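Local coordinates for protein positive phenol-degradative gene regulator (Ralstonia sp. E2, PDB 5FRZ) that probably activates transcription of phenol-degradation genes in response to phenolic compounds, this chain being its N-terminal sensor part, here holding 3,4-dimethylphenol, at residues 14-19 and 101-106; 95-100 and 159-164; 126-131 and 185-190; 132-137 and 152-157. One frame throughout, in Å; residues are numbered along the deposited sequence.

Contact 1: 14-19 and 101-106. With 2MP (3,4-dimethylphenol), chain D.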
loop_
_atom_site.group_PDB
_atom_site.type_symbol
_atom_site.label_atom_id
_atom_site.label_comp_id
_atom_site.label_asym_id
_atom_site.label_seq_id
_atom_site.Cartn_x
_atom_site.Cartn_y
_atom_site.Cartn_z
ATOM N N ASP A 14 -20.847 -3.825 13.893
ATOM C CA ASP A 14 -20.701 -2.377 13.858
ATOM C C ASP A 14 -21.027 -1.898 12.436
ATOM O O ASP A 14 -21.187 -2.732 11.539
ATOM C CB ASP A 14 -19.285 -1.991 14.307
ATOM C CG ASP A 14 -19.018 -0.503 14.220
ATOM O OD1 ASP A 14 -19.032 0.051 13.099
ATOM O OD2 ASP A 14 -18.824 0.122 15.286
ATOM N N GLY A 15 -21.136 -0.572 12.242
ATOM C CA GLY A 15 -21.271 0.065 10.929
ATOM C C GLY A 15 -20.139 -0.265 9.947
ATOM O O GLY A 15 -20.091 0.239 8.808
ATOM N N LEU A 16 -19.208 -1.099 10.408
ATOM C CA LEU A 16 -18.318 -1.805 9.500
ATOM C C LEU A 16 -19.167 -2.496 8.440
ATOM O O LEU A 16 -18.751 -2.653 7.293
ATOM C CB LEU A 16 -17.475 -2.835 10.248
ATOM C CG LEU A 16 -16.516 -2.321 11.313
ATOM C CD1 LEU A 16 -16.431 -3.309 12.462
ATOM C CD2 LEU A 16 -15.137 -2.096 10.696
ATOM N N SER A 17 -20.365 -2.907 8.848
ATOM C CA SER A 17 -21.309 -3.569 7.958
ATOM C C SER A 17 -21.804 -2.627 6.870
ATOM O O SER A 17 -21.900 -3.004 5.701
ATOM C CB SER A 17 -22.497 -4.114 8.758
ATOM O OG SER A 17 -23.582 -4.425 7.902
ATOM N N ASN A 18 -22.117 -1.402 7.271
ATOM C CA ASN A 18 -22.618 -0.381 6.366
ATOM C C ASN A 18 -21.602 -0.038 5.268
ATOM O O ASN A 18 -21.960 0.141 4.103
ATOM C CB ASN A 18 -22.982 0.873 7.168
ATOM C CG ASN A 18 -23.803 1.858 6.372
ATOM O OD1 ASN A 18 -23.982 1.702 5.164
ATOM N ND2 ASN A 18 -24.304 2.892 7.047
ATOM N N LEU A 19 -20.332 0.046 5.650
ATOM C CA LEU A 19 -19.285 0.432 4.712
ATOM C C LEU A 19 -18.743 -0.745 3.928
ATOM O O LEU A 19 -18.147 -0.559 2.875
ATOM C CB LEU A 19 -18.144 1.116 5.451
ATOM C CG LEU A 19 -18.566 2.410 6.134
ATOM C CD1 LEU A 19 -17.670 2.664 7.312
ATOM C CD2 LEU A 19 -18.488 3.557 5.153
ATOM N N LEU A 101 -13.398 2.590 8.438
ATOM C CA LEU A 101 -12.644 2.415 7.203
ATOM C C LEU A 101 -11.202 2.033 7.511
ATOM O O LEU A 101 -10.612 1.193 6.829
ATOM C CB LEU A 101 -12.683 3.694 6.364
ATOM C CG LEU A 101 -13.994 3.985 5.631
ATOM C CD1 LEU A 101 -13.977 5.381 5.032
ATOM C CD2 LEU A 101 -14.254 2.939 4.558
ATOM N N HIS A 102 -10.640 2.652 8.544
ATOM C CA HIS A 102 -9.277 2.356 8.963
ATOM C C HIS A 102 -9.154 0.897 9.383
ATOM O O HIS A 102 -8.088 0.293 9.264
ATOM C CB HIS A 102 -8.859 3.273 10.114
ATOM C CG HIS A 102 -7.531 3.933 9.908
ATOM N ND1 HIS A 102 -6.817 3.821 8.734
ATOM C CD2 HIS A 102 -6.787 4.715 10.726
ATOM C CE1 HIS A 102 -5.692 4.504 8.838
ATOM N NE2 HIS A 102 -5.649 5.057 10.037
ATOM N N THR A 103 -10.254 0.334 9.873
ATOM C CA THR A 103 -10.279 -1.073 10.293
ATOM C C THR A 103 -10.537 -2.024 9.107
ATOM O O THR A 103 -9.936 -3.114 9.011
ATOM C CB THR A 103 -11.350 -1.295 11.411
ATOM O OG1 THR A 103 -10.964 -0.573 12.584
ATOM C CG2 THR A 103 -11.479 -2.764 11.764
ATOM N N ILE A 104 -11.405 -1.601 8.193
ATOM C CA ILE A 104 -11.661 -2.362 6.963
ATOM C C ILE A 104 -10.399 -2.464 6.091
ATOM O O ILE A 104 -10.156 -3.485 5.443
ATOM C CB ILE A 104 -12.814 -1.717 6.154
ATOM C CG1 ILE A 104 -14.115 -1.781 6.964
ATOM C CG2 ILE A 104 -12.997 -2.396 4.800
ATOM C CD1 ILE A 104 -15.272 -1.023 6.337
ATOM N N GLU A 105 -9.583 -1.412 6.114
ATOM C CA GLU A 105 -8.356 -1.358 5.326
ATOM C C GLU A 105 -7.192 -2.092 5.995
ATOM O O GLU A 105 -6.086 -2.084 5.461
ATOM C CB GLU A 105 -7.973 0.110 5.036
ATOM C CG GLU A 105 -8.963 0.807 4.081
ATOM C CD GLU A 105 -8.938 2.321 4.145
ATOM O OE1 GLU A 105 -8.022 2.926 4.778
ATOM O OE2 GLU A 105 -9.877 2.914 3.553
ATOM N N GLY A 106 -7.446 -2.735 7.140
ATOM C CA GLY A 106 -6.439 -3.551 7.814
ATOM C C GLY A 106 -5.303 -2.785 8.485
ATOM O O GLY A 106 -4.223 -3.322 8.769
HETATM O O1 2MP D . -7.834 5.295 13.167
HETATM C C1 2MP D . -8.625 6.440 13.034
HETATM C C2 2MP D . -9.083 6.871 11.790
HETATM C C3 2MP D . -9.865 8.017 11.690
HETATM C C4 2MP D . -10.176 8.707 12.849
HETATM C C5 2MP D . -9.716 8.257 14.066
HETATM C C6 2MP D . -8.937 7.125 14.184
HETATM C C7 2MP D . -11.024 9.968 12.829
HETATM C C8 2MP D . -10.063 9.024 15.299
#
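L16 reaches across with a single branch: its methyl CD2 rests 3.9 Å from CG2 of T103 and equally close to CG1 of I104. The CB of L16 does not aim at the opposite helix, so the end of the side chain makes the approach. It crosses T103 at about a right angle and slides past I104 in the opposite direction. T103 can offer carbon here because its hydroxyl is turned to the backbone carbonyls of P99 and V108. One turn further on, the CB of L19 is directed toward 101-106. It meets CD1 of I104 at 3.7 Å, and CD1 of L19 comes within 4.3 Å of CG of L101. An extended outer torsion (chi2 173°) carries CD1 of I104 here, 4.0 Å also from the carbonyl O of L16. No hydrogen bond joins the segments, and L19 continues the apolar surface onto M97 and C100. Beyond helix 91-104, G106 is the first residue to leave helical angles; it has positive phi and bonds from its N back to O of T103, while O of G106 accepts from R38 of the second subunit. Two leucines laid on a helix's final turn thus pack beside a Schellman motif.

Contact 2: 95-100 and 159-164. With 2MP (3,4-dimethylphenol), chain D.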
loop_
_atom_site.group_PDB
_atom_site.type_symbol
_atom_site.label_atom_id
_atom_site.label_comp_id
_atom_site.label_asym_id
_atom_site.label_seq_id
_atom_site.Cartn_x
_atom_site.Cartn_y
_atom_site.Cartn_z
ATOM N N LEU A 95 -18.296 10.814 11.951
ATOM C CA LEU A 95 -16.942 10.669 12.465
ATOM C C LEU A 95 -16.524 9.199 12.490
ATOM O O LEU A 95 -15.396 8.841 12.120
ATOM C CB LEU A 95 -16.864 11.282 13.871
ATOM C CG LEU A 95 -15.513 11.400 14.573
ATOM C CD1 LEU A 95 -15.168 10.131 15.345
ATOM C CD2 LEU A 95 -14.408 11.752 13.565
ATOM N N GLU A 96 -17.466 8.357 12.907
ATOM C CA GLU A 96 -17.218 6.966 13.199
ATOM C C GLU A 96 -16.845 6.142 11.962
ATOM O O GLU A 96 -16.173 5.131 12.093
ATOM C CB GLU A 96 -18.448 6.347 13.891
ATOM C CG GLU A 96 -18.194 4.945 14.453
ATOM C CD GLU A 96 -19.207 4.510 15.510
ATOM O OE1 GLU A 96 -20.431 4.631 15.257
ATOM O OE2 GLU A 96 -18.768 4.036 16.586
ATOM N N MET A 97 -17.280 6.562 10.774
ATOM C CA MET A 97 -16.918 5.849 9.545
ATOM C C MET A 97 -15.409 5.902 9.283
ATOM O O MET A 97 -14.864 5.058 8.576
ATOM C CB MET A 97 -17.680 6.421 8.341
ATOM C CG MET A 97 -19.193 6.481 8.550
ATOM S SD MET A 97 -20.076 6.946 7.035
ATOM C CE MET A 97 -21.663 7.458 7.687
ATOM N N GLY A 98 -14.742 6.906 9.843
ATOM C CA GLY A 98 -13.300 7.015 9.719
ATOM C C GLY A 98 -12.612 5.810 10.324
ATOM O O GLY A 98 -11.954 5.043 9.602
ATOM N N PRO A 99 -12.772 5.620 11.647
ATOM C CA PRO A 99 -12.248 4.427 12.322
ATOM C C PRO A 99 -12.696 3.117 11.675
ATOM O O PRO A 99 -11.903 2.171 11.600
ATOM C CB PRO A 99 -12.814 4.568 13.740
ATOM C CG PRO A 99 -12.845 6.052 13.948
ATOM C CD PRO A 99 -13.285 6.601 12.619
ATOM N N CYS A 100 -13.938 3.069 11.203
ATOM C CA CYS A 100 -14.432 1.887 10.530
ATOM C C CYS A 100 -13.654 1.571 9.251
ATOM O O CYS A 100 -13.301 0.411 9.021
ATOM C CB CYS A 100 -15.915 2.035 10.196
ATOM S SG CYS A 100 -17.033 1.981 11.631
ATOM N N THR A 159 -5.988 12.723 10.903
ATOM C CA THR A 159 -5.927 14.150 10.629
ATOM C C THR A 159 -6.673 14.510 9.338
ATOM O O THR A 159 -7.523 15.398 9.330
ATOM C CB THR A 159 -4.459 14.599 10.535
ATOM O OG1 THR A 159 -3.828 14.371 11.794
ATOM C CG2 THR A 159 -4.346 16.060 10.175
ATOM N N GLY A 160 -6.342 13.826 8.252
ATOM C CA GLY A 160 -6.952 14.093 6.958
ATOM C C GLY A 160 -8.437 13.793 6.939
ATOM O O GLY A 160 -9.226 14.592 6.448
ATOM N N TYR A 161 -8.821 12.643 7.478
ATOM C CA TYR A 161 -10.218 12.275 7.553
ATOM C C TYR A 161 -10.991 13.331 8.338
ATOM O O TYR A 161 -11.958 13.919 7.848
ATOM C CB TYR A 161 -10.406 10.884 8.199
ATOM C CG TYR A 161 -11.861 10.478 8.223
ATOM C CD1 TYR A 161 -12.710 10.922 9.237
ATOM C CD2 TYR A 161 -12.414 9.711 7.180
ATOM C CE1 TYR A 161 -14.054 10.582 9.252
ATOM C CE2 TYR A 161 -13.758 9.359 7.187
ATOM C CZ TYR A 161 -14.574 9.816 8.231
ATOM O OH TYR A 161 -15.901 9.492 8.266
ATOM N N THR A 162 -10.559 13.583 9.562
ATOM C CA THR A 162 -11.309 14.485 10.426
ATOM C C THR A 162 -11.305 15.906 9.899
ATOM O O THR A 162 -12.313 16.584 9.990
ATOM C CB THR A 162 -10.762 14.463 11.854
ATOM O OG1 THR A 162 -10.599 13.095 12.264
ATOM C CG2 THR A 162 -11.736 15.162 12.823
ATOM N N SER A 163 -10.184 16.362 9.339
ATOM C CA SER A 163 -10.119 17.739 8.844
ATOM C C SER A 163 -11.094 17.926 7.678
ATOM O O SER A 163 -11.837 18.911 7.635
ATOM C CB SER A 163 -8.704 18.122 8.412
ATOM O OG SER A 163 -7.794 17.976 9.492
ATOM N N ALA A 164 -11.096 16.970 6.751
ATOM C CA ALA A 164 -12.006 17.004 5.597
ATOM C C ALA A 164 -13.469 16.939 6.031
ATOM O O ALA A 164 -14.332 17.603 5.443
ATOM C CB ALA A 164 -11.711 15.854 4.644
HETATM O O1 2MP D . -7.834 5.295 13.167
HETATM C C1 2MP D . -8.625 6.440 13.034
HETATM C C2 2MP D . -9.083 6.871 11.790
HETATM C C3 2MP D . -9.865 8.017 11.690
HETATM C C4 2MP D . -10.176 8.707 12.849
HETATM C C5 2MP D . -9.716 8.257 14.066
HETATM C C6 2MP D . -8.937 7.125 14.184
HETATM C C7 2MP D . -11.024 9.968 12.829
HETATM C C8 2MP D . -10.063 9.024 15.299
#
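One wall of the phenol pocket is built from helices 91-104 and 152-166, whose segments 95-100 and 159-164 run nearly antiparallel and meet where G98 packs against one face of the Y161 ring. The axes of the two short segments approach to 9.9 Å at 160°. CA of G98 sits over the middle of the ring, 3.5 Å from its centroid, in a CH-pi contact that depends on the glycine having no side chain. The ring gets there because CG of Y161 stands opposite the backbone N (chi1 -178°), sending it straight across the gap. Its hydroxyl passes CB of M97 and bonds to the carbonyl of M94; the nearby N of G98 is badly angled for a bond. This pairing sutures the activator-of-aromatic-catabolism region to the V4R domain, two families of the HNOX-like clan. Helix 91-104 is kinked at G98 and P99, and CG and CD of P99 touch the ligand, CD 3.8 Å from C4 of the dimethylphenol. L95 bends CD2 back to within 3.9 Å of methyl C7, while across the gap OG1 of T162 comes 3.2 Å from the same methyl. That hydroxyl is hydrogen-bonded to the carbonyl of A158 and to the hydroxyl of Y172.

Contact 3: 126-131 and 185-190. With ZN (zinc ion), chain C; 2MP (3,4-dimethylphenol), chain D.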
loop_
_atom_site.group_PDB
_atom_site.type_symbol
_atom_site.label_atom_id
_atom_site.label_comp_id
_atom_site.label_asym_id
_atom_site.label_seq_id
_atom_site.Cartn_x
_atom_site.Cartn_y
_atom_site.Cartn_z
ATOM N N GLY A 126 -11.364 14.655 20.453
ATOM C CA GLY A 126 -11.467 13.200 20.373
ATOM C C GLY A 126 -10.242 12.409 20.823
ATOM O O GLY A 126 -9.110 12.707 20.424
ATOM N N GLU A 127 -10.470 11.406 21.670
ATOM C CA GLU A 127 -9.405 10.523 22.142
ATOM C C GLU A 127 -9.731 9.085 21.761
ATOM O O GLU A 127 -10.864 8.634 21.937
ATOM C CB GLU A 127 -9.212 10.640 23.662
ATOM C CG GLU A 127 -8.867 12.060 24.135
ATOM C CD GLU A 127 -8.688 12.186 25.655
ATOM O OE1 GLU A 127 -8.612 11.146 26.347
ATOM O OE2 GLU A 127 -8.617 13.340 26.149
ATOM N N PHE A 128 -8.744 8.363 21.237
ATOM C CA PHE A 128 -8.985 6.994 20.788
ATOM C C PHE A 128 -7.872 6.030 21.189
ATOM O O PHE A 128 -6.718 6.437 21.377
ATOM C CB PHE A 128 -9.164 6.967 19.263
ATOM C CG PHE A 128 -10.236 7.901 18.764
ATOM C CD1 PHE A 128 -9.993 9.264 18.644
ATOM C CD2 PHE A 128 -11.484 7.419 18.409
ATOM C CE1 PHE A 128 -10.982 10.129 18.205
ATOM C CE2 PHE A 128 -12.477 8.284 17.964
ATOM C CZ PHE A 128 -12.220 9.633 17.862
ATOM N N LEU A 129 -8.235 4.748 21.308
ATOM C CA LEU A 129 -7.268 3.656 21.417
ATOM C C LEU A 129 -6.996 3.040 20.047
ATOM O O LEU A 129 -7.911 2.841 19.258
ATOM C CB LEU A 129 -7.773 2.566 22.370
ATOM C CG LEU A 129 -7.899 2.889 23.862
ATOM C CD1 LEU A 129 -8.390 1.667 24.656
ATOM C CD2 LEU A 129 -6.568 3.361 24.415
ATOM N N TRP A 130 -5.734 2.742 19.780
ATOM C CA TRP A 130 -5.340 1.978 18.609
ATOM C C TRP A 130 -4.775 0.651 19.060
ATOM O O TRP A 130 -3.799 0.606 19.819
ATOM C CB TRP A 130 -4.292 2.715 17.792
ATOM C CG TRP A 130 -4.843 3.689 16.784
ATOM C CD1 TRP A 130 -6.126 3.774 16.318
ATOM C CD2 TRP A 130 -4.105 4.710 16.124
ATOM N NE1 TRP A 130 -6.229 4.798 15.397
ATOM C CE2 TRP A 130 -4.995 5.385 15.261
ATOM C CE3 TRP A 130 -2.771 5.120 16.173
ATOM C CZ2 TRP A 130 -4.587 6.439 14.451
ATOM C CZ3 TRP A 130 -2.371 6.181 15.366
ATOM C CH2 TRP A 130 -3.276 6.825 14.526
ATOM N N GLU A 131 -5.391 -0.426 18.595
ATOM C CA GLU A 131 -4.893 -1.759 18.885
ATOM C C GLU A 131 -4.510 -2.455 17.592
ATOM O O GLU A 131 -5.180 -2.291 16.572
ATOM C CB GLU A 131 -5.940 -2.551 19.654
ATOM C CG GLU A 131 -6.146 -2.016 21.064
ATOM C CD GLU A 131 -7.201 -2.775 21.834
ATOM O OE1 GLU A 131 -6.869 -3.843 22.391
ATOM O OE2 GLU A 131 -8.360 -2.301 21.883
ATOM N N CYS A 185 -1.551 1.889 21.170
ATOM C CA CYS A 185 -1.421 3.293 20.805
ATOM C C CYS A 185 -2.614 4.055 21.353
ATOM O O CYS A 185 -3.691 3.484 21.537
ATOM C CB CYS A 185 -1.329 3.471 19.284
ATOM S SG CYS A 185 0.041 2.589 18.416
ATOM N N ARG A 186 -2.407 5.336 21.630
ATOM C CA ARG A 186 -3.460 6.240 22.077
ATOM C C ARG A 186 -3.285 7.613 21.427
ATOM O O ARG A 186 -2.183 8.182 21.403
ATOM C CB ARG A 186 -3.460 6.388 23.597
ATOM C CG ARG A 186 -4.858 6.379 24.189
ATOM C CD ARG A 186 -4.895 6.900 25.633
ATOM N NE ARG A 186 -3.833 6.339 26.474
ATOM C CZ ARG A 186 -3.877 5.147 27.072
ATOM N NH1 ARG A 186 -4.939 4.351 26.940
ATOM N NH2 ARG A 186 -2.855 4.745 27.816
ATOM N N ILE A 187 -4.383 8.150 20.908
ATOM C CA ILE A 187 -4.314 9.373 20.116
ATOM C C ILE A 187 -5.266 10.454 20.608
ATOM O O ILE A 187 -6.291 10.174 21.238
ATOM C CB ILE A 187 -4.612 9.095 18.628
ATOM C CG1 ILE A 187 -6.102 8.779 18.424
ATOM C CG2 ILE A 187 -3.750 7.938 18.127
ATOM C CD1 ILE A 187 -6.469 8.505 16.965
ATOM N N LEU A 188 -4.902 11.693 20.301
ATOM C CA LEU A 188 -5.704 12.855 20.627
ATOM C C LEU A 188 -5.819 13.768 19.419
ATOM O O LEU A 188 -4.811 14.186 18.843
ATOM C CB LEU A 188 -5.088 13.623 21.809
ATOM C CG LEU A 188 -5.676 15.007 22.094
ATOM C CD1 LEU A 188 -7.140 14.940 22.489
ATOM C CD2 LEU A 188 -4.849 15.719 23.158
ATOM N N GLY A 189 -7.046 14.080 19.027
ATOM C CA GLY A 189 -7.250 15.016 17.935
ATOM C C GLY A 189 -8.014 16.246 18.365
ATOM O O GLY A 189 -9.023 16.141 19.056
ATOM N N LYS A 190 -7.550 17.417 17.941
ATOM C CA LYS A 190 -8.271 18.636 18.244
ATOM C C LYS A 190 -7.880 19.732 17.266
ATOM O O LYS A 190 -6.899 19.577 16.525
ATOM C CB LYS A 190 -8.019 19.057 19.700
ATOM C CG LYS A 190 -6.586 19.265 20.052
ATOM C CD LYS A 190 -6.425 19.530 21.543
ATOM C CE LYS A 190 -4.956 19.570 21.926
ATOM N NZ LYS A 190 -4.767 19.897 23.350
HETATM ZN ZN ZN C . 1.446 3.931 17.300
HETATM O O1 2MP D . -7.834 5.295 13.167
HETATM C C1 2MP D . -8.625 6.440 13.034
HETATM C C2 2MP D . -9.083 6.871 11.790
HETATM C C3 2MP D . -9.865 8.017 11.690
HETATM C C4 2MP D . -10.176 8.707 12.849
HETATM C C5 2MP D . -9.716 8.257 14.066
HETATM C C6 2MP D . -8.937 7.125 14.184
HETATM C C7 2MP D . -11.024 9.968 12.829
HETATM C C8 2MP D . -10.063 9.024 15.299
#
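Backbone hydrogen bonds pair G126 with G189, F128 with I187 and W130 with C185, two to each pair. The straightest runs from N of W130 to O of C185 (2.8 Å, 175°). E127 with L188 and L129 with R186 are the non-hydrogen-bonded pairs in between. The two strands form the middle of a four-stranded antiparallel sheet, flanked by 109-118 and 170-176, and the face carrying F128, W130 and I187 looks onto the ligand and helix 152-166. Apolar contacts dominate that face. CG2 of I187 lies over the six-membered ring of W130, 3.5 Å from its centroid, a CH-pi contact, while CG1, held between N and the carbonyl carbon (chi1 72°), packs 3.7 Å from CB of F128. Methyl C8 of the dimethylphenol sits over the centre of the F128 ring. NE1 of W130 donates a hydrogen bond to the phenol O1 (2.8 Å, 144°). Metal coordination comes from SG of C185, 2.2 Å from the zinc ion, a site completed by C151, E174 and C177. On the face carrying L129 and R186, CD2 of L129 touches NH1 of R186 at 3.2 Å, and the guanidinium forms a salt bridge with E176.

Contact 4: 132-137 and 152-157. With 2MP (3,4-dimethylphenol), chain D.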
loop_
_atom_site.group_PDB
_atom_site.type_symbol
_atom_site.label_atom_id
_atom_site.label_comp_id
_atom_site.label_asym_id
_atom_site.label_seq_id
_atom_site.Cartn_x
_atom_site.Cartn_y
_atom_site.Cartn_z
ATOM N N ASP A 132 -3.408 -3.194 17.638
ATOM C CA ASP A 132 -2.921 -3.941 16.480
ATOM C C ASP A 132 -2.582 -3.017 15.315
ATOM O O ASP A 132 -2.865 -3.348 14.165
ATOM C CB ASP A 132 -3.952 -4.983 16.036
ATOM C CG ASP A 132 -4.027 -6.170 16.988
ATOM O OD1 ASP A 132 -3.121 -6.305 17.838
ATOM O OD2 ASP A 132 -4.978 -6.970 16.883
ATOM N N SER A 133 -1.982 -1.867 15.632
ATOM C CA SER A 133 -1.439 -0.948 14.635
ATOM C C SER A 133 -0.483 -1.659 13.681
ATOM O O SER A 133 0.544 -2.182 14.113
ATOM C CB SER A 133 -0.701 0.207 15.312
ATOM O OG SER A 133 -1.592 1.086 15.990
ATOM N N PHE A 134 -0.794 -1.666 12.388
ATOM C CA PHE A 134 0.115 -2.306 11.445
ATOM C C PHE A 134 1.429 -1.565 11.475
ATOM O O PHE A 134 2.489 -2.173 11.428
ATOM C CB PHE A 134 -0.447 -2.328 10.015
ATOM C CG PHE A 134 0.031 -1.183 9.154
ATOM C CD1 PHE A 134 1.244 -1.264 8.465
ATOM C CD2 PHE A 134 -0.727 -0.027 9.036
ATOM C CE1 PHE A 134 1.700 -0.213 7.709
ATOM C CE2 PHE A 134 -0.288 1.028 8.266
ATOM C CZ PHE A 134 0.932 0.936 7.595
ATOM N N GLU A 135 1.351 -0.236 11.563
ATOM C CA GLU A 135 2.507 0.614 11.305
ATOM C C GLU A 135 3.505 0.572 12.459
ATOM O O GLU A 135 4.725 0.570 12.244
ATOM C CB GLU A 135 2.054 2.048 11.053
ATOM C CG GLU A 135 3.112 2.924 10.480
ATOM C CD GLU A 135 2.571 4.299 10.083
ATOM O OE1 GLU A 135 1.450 4.641 10.519
ATOM O OE2 GLU A 135 3.273 5.034 9.349
ATOM N N GLY A 136 2.975 0.565 13.678
ATOM C CA GLY A 136 3.796 0.403 14.864
ATOM C C GLY A 136 4.474 -0.959 14.844
ATOM O O GLY A 136 5.685 -1.072 15.042
ATOM N N ASP A 137 3.686 -1.994 14.580
ATOM C CA ASP A 137 4.201 -3.351 14.536
ATOM C C ASP A 137 5.345 -3.485 13.532
ATOM O O ASP A 137 6.371 -4.073 13.849
ATOM C CB ASP A 137 3.080 -4.348 14.216
ATOM C CG ASP A 137 2.020 -4.423 15.317
ATOM O OD1 ASP A 137 1.894 -3.460 16.131
ATOM O OD2 ASP A 137 1.313 -5.461 15.373
ATOM N N TRP A 152 2.944 7.101 11.804
ATOM C CA TRP A 152 2.918 8.305 10.982
ATOM C C TRP A 152 1.790 8.337 9.952
ATOM O O TRP A 152 1.020 9.287 9.888
ATOM C CB TRP A 152 4.255 8.447 10.249
ATOM C CG TRP A 152 5.455 8.414 11.153
ATOM C CD1 TRP A 152 5.522 8.824 12.458
ATOM C CD2 TRP A 152 6.768 7.955 10.808
ATOM N NE1 TRP A 152 6.799 8.642 12.947
ATOM C CE2 TRP A 152 7.581 8.113 11.956
ATOM C CE3 TRP A 152 7.330 7.415 9.649
ATOM C CZ2 TRP A 152 8.931 7.756 11.966
ATOM C CZ3 TRP A 152 8.676 7.064 9.662
ATOM C CH2 TRP A 152 9.457 7.237 10.814
ATOM N N MET A 153 1.718 7.297 9.131
ATOM C CA MET A 153 0.648 7.174 8.164
ATOM C C MET A 153 -0.712 7.085 8.839
ATOM O O MET A 153 -1.691 7.637 8.330
ATOM C CB MET A 153 0.866 5.940 7.294
ATOM C CG MET A 153 0.138 5.966 5.951
ATOM S SD MET A 153 0.407 4.329 5.135
ATOM C CE MET A 153 1.972 3.904 5.846
ATOM N N GLN A 154 -0.782 6.364 9.964
ATOM C CA GLN A 154 -2.046 6.230 10.692
ATOM C C GLN A 154 -2.515 7.559 11.295
ATOM O O GLN A 154 -3.711 7.868 11.268
ATOM C CB GLN A 154 -1.926 5.176 11.789
ATOM C CG GLN A 154 -1.573 3.804 11.254
ATOM C CD GLN A 154 -1.520 2.710 12.336
ATOM O OE1 GLN A 154 -1.002 1.623 12.085
ATOM N NE2 GLN A 154 -2.067 2.985 13.519
ATOM N N ILE A 155 -1.583 8.346 11.828
ATOM C CA ILE A 155 -1.915 9.664 12.368
ATOM C C ILE A 155 -2.388 10.624 11.271
ATOM O O ILE A 155 -3.391 11.328 11.436
ATOM C CB ILE A 155 -0.716 10.279 13.106
ATOM C CG1 ILE A 155 -0.720 9.798 14.549
ATOM C CG2 ILE A 155 -0.785 11.842 13.099
ATOM C CD1 ILE A 155 -1.886 10.375 15.384
ATOM N N GLY A 156 -1.666 10.641 10.149
ATOM C CA GLY A 156 -2.022 11.485 9.022
ATOM C C GLY A 156 -3.428 11.214 8.510
ATOM O O GLY A 156 -4.145 12.154 8.136
ATOM N N TYR A 157 -3.813 9.932 8.475
ATOM C CA TYR A 157 -5.176 9.527 8.094
ATOM C C TYR A 157 -6.238 10.139 8.997
ATOM O O TYR A 157 -7.179 10.776 8.500
ATOM C CB TYR A 157 -5.305 7.985 8.099
ATOM C CG TYR A 157 -6.668 7.444 7.678
ATOM C CD1 TYR A 157 -7.744 7.445 8.563
ATOM C CD2 TYR A 157 -6.869 6.899 6.407
ATOM C CE1 TYR A 157 -8.970 6.943 8.199
ATOM C CE2 TYR A 157 -8.099 6.379 6.038
ATOM C CZ TYR A 157 -9.150 6.414 6.935
ATOM O OH TYR A 157 -10.377 5.890 6.584
HETATM O O1 2MP D . -7.834 5.295 13.167
HETATM C C1 2MP D . -8.625 6.440 13.034
HETATM C C2 2MP D . -9.083 6.871 11.790
HETATM C C3 2MP D . -9.865 8.017 11.690
HETATM C C4 2MP D . -10.176 8.707 12.849
HETATM C C5 2MP D . -9.716 8.257 14.066
HETATM C C6 2MP D . -8.937 7.125 14.184
HETATM C C7 2MP D . -11.024 9.968 12.829
HETATM C C8 2MP D . -10.063 9.024 15.299
#
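OE2 of E135 is gripped twice, by the backbone N of M153 at 2.8 Å and by a salt bridge from R51. Its twin OE1 takes the next amide, N of Q154, at 2.9 Å. Both oxygens use their syn lone pairs, so the carboxylate straddles two successive N-H groups, fixed in rotation. The chain is stretched to do this: CG is opposite the backbone N (chi1 -167°) and the rest runs extended. Set against the first turn of helix 152-166, the carboxylate probably gains from the helix dipole as well as from the arginine. Q154 bonds in the opposite direction. Its OE1 accepts from N of E135 at 3.0 Å, a donor tilted from the amide's carbonyl plane, and its NE2 donates to OG of S133 at 3.2 Å, nearly within the amide plane. The starts of two V4R-domain helices, 134-143 and 152-166, are thus tied by reciprocal side-chain-to-backbone bonds. S133, at the N-cap position of the earlier helix though its hydroxyl makes no capping bond, also lies close to the zinc ligand C185. Apolar contact is slighter: CE of M153 lies at the ring edge of F134, 3.6 Å from CZ. Further along, Y157 turns a ring edge to the ligand, CD1 lying 3.5 Å from its C2, and stacks on H102.

Overall arrangement
All four contacts are buried, yet their chemistry changes with place. Contacts 1 and 2 share helix 91-104 and work mainly through carbon; contact 1 lies farthest from the chain centre, about 13 Å. Contact 2 shares helix 152-166 with contact 4, where a carboxylate and an amide do the joining. Contact 3 is the sheet, held by backbone bonds, and its strand 123-131 leads into the first helix of contact 4. The zinc ion belongs to contact 3, whose centre lies about 11 Å from that of contact 4. Contacts 2, 3 and 4 line the dimethylphenol, contact 3 supplying its donor W130; contact 1 approaches it only through H102, doubtfully placed. Contacts 1 and 4 also meet the second subunit.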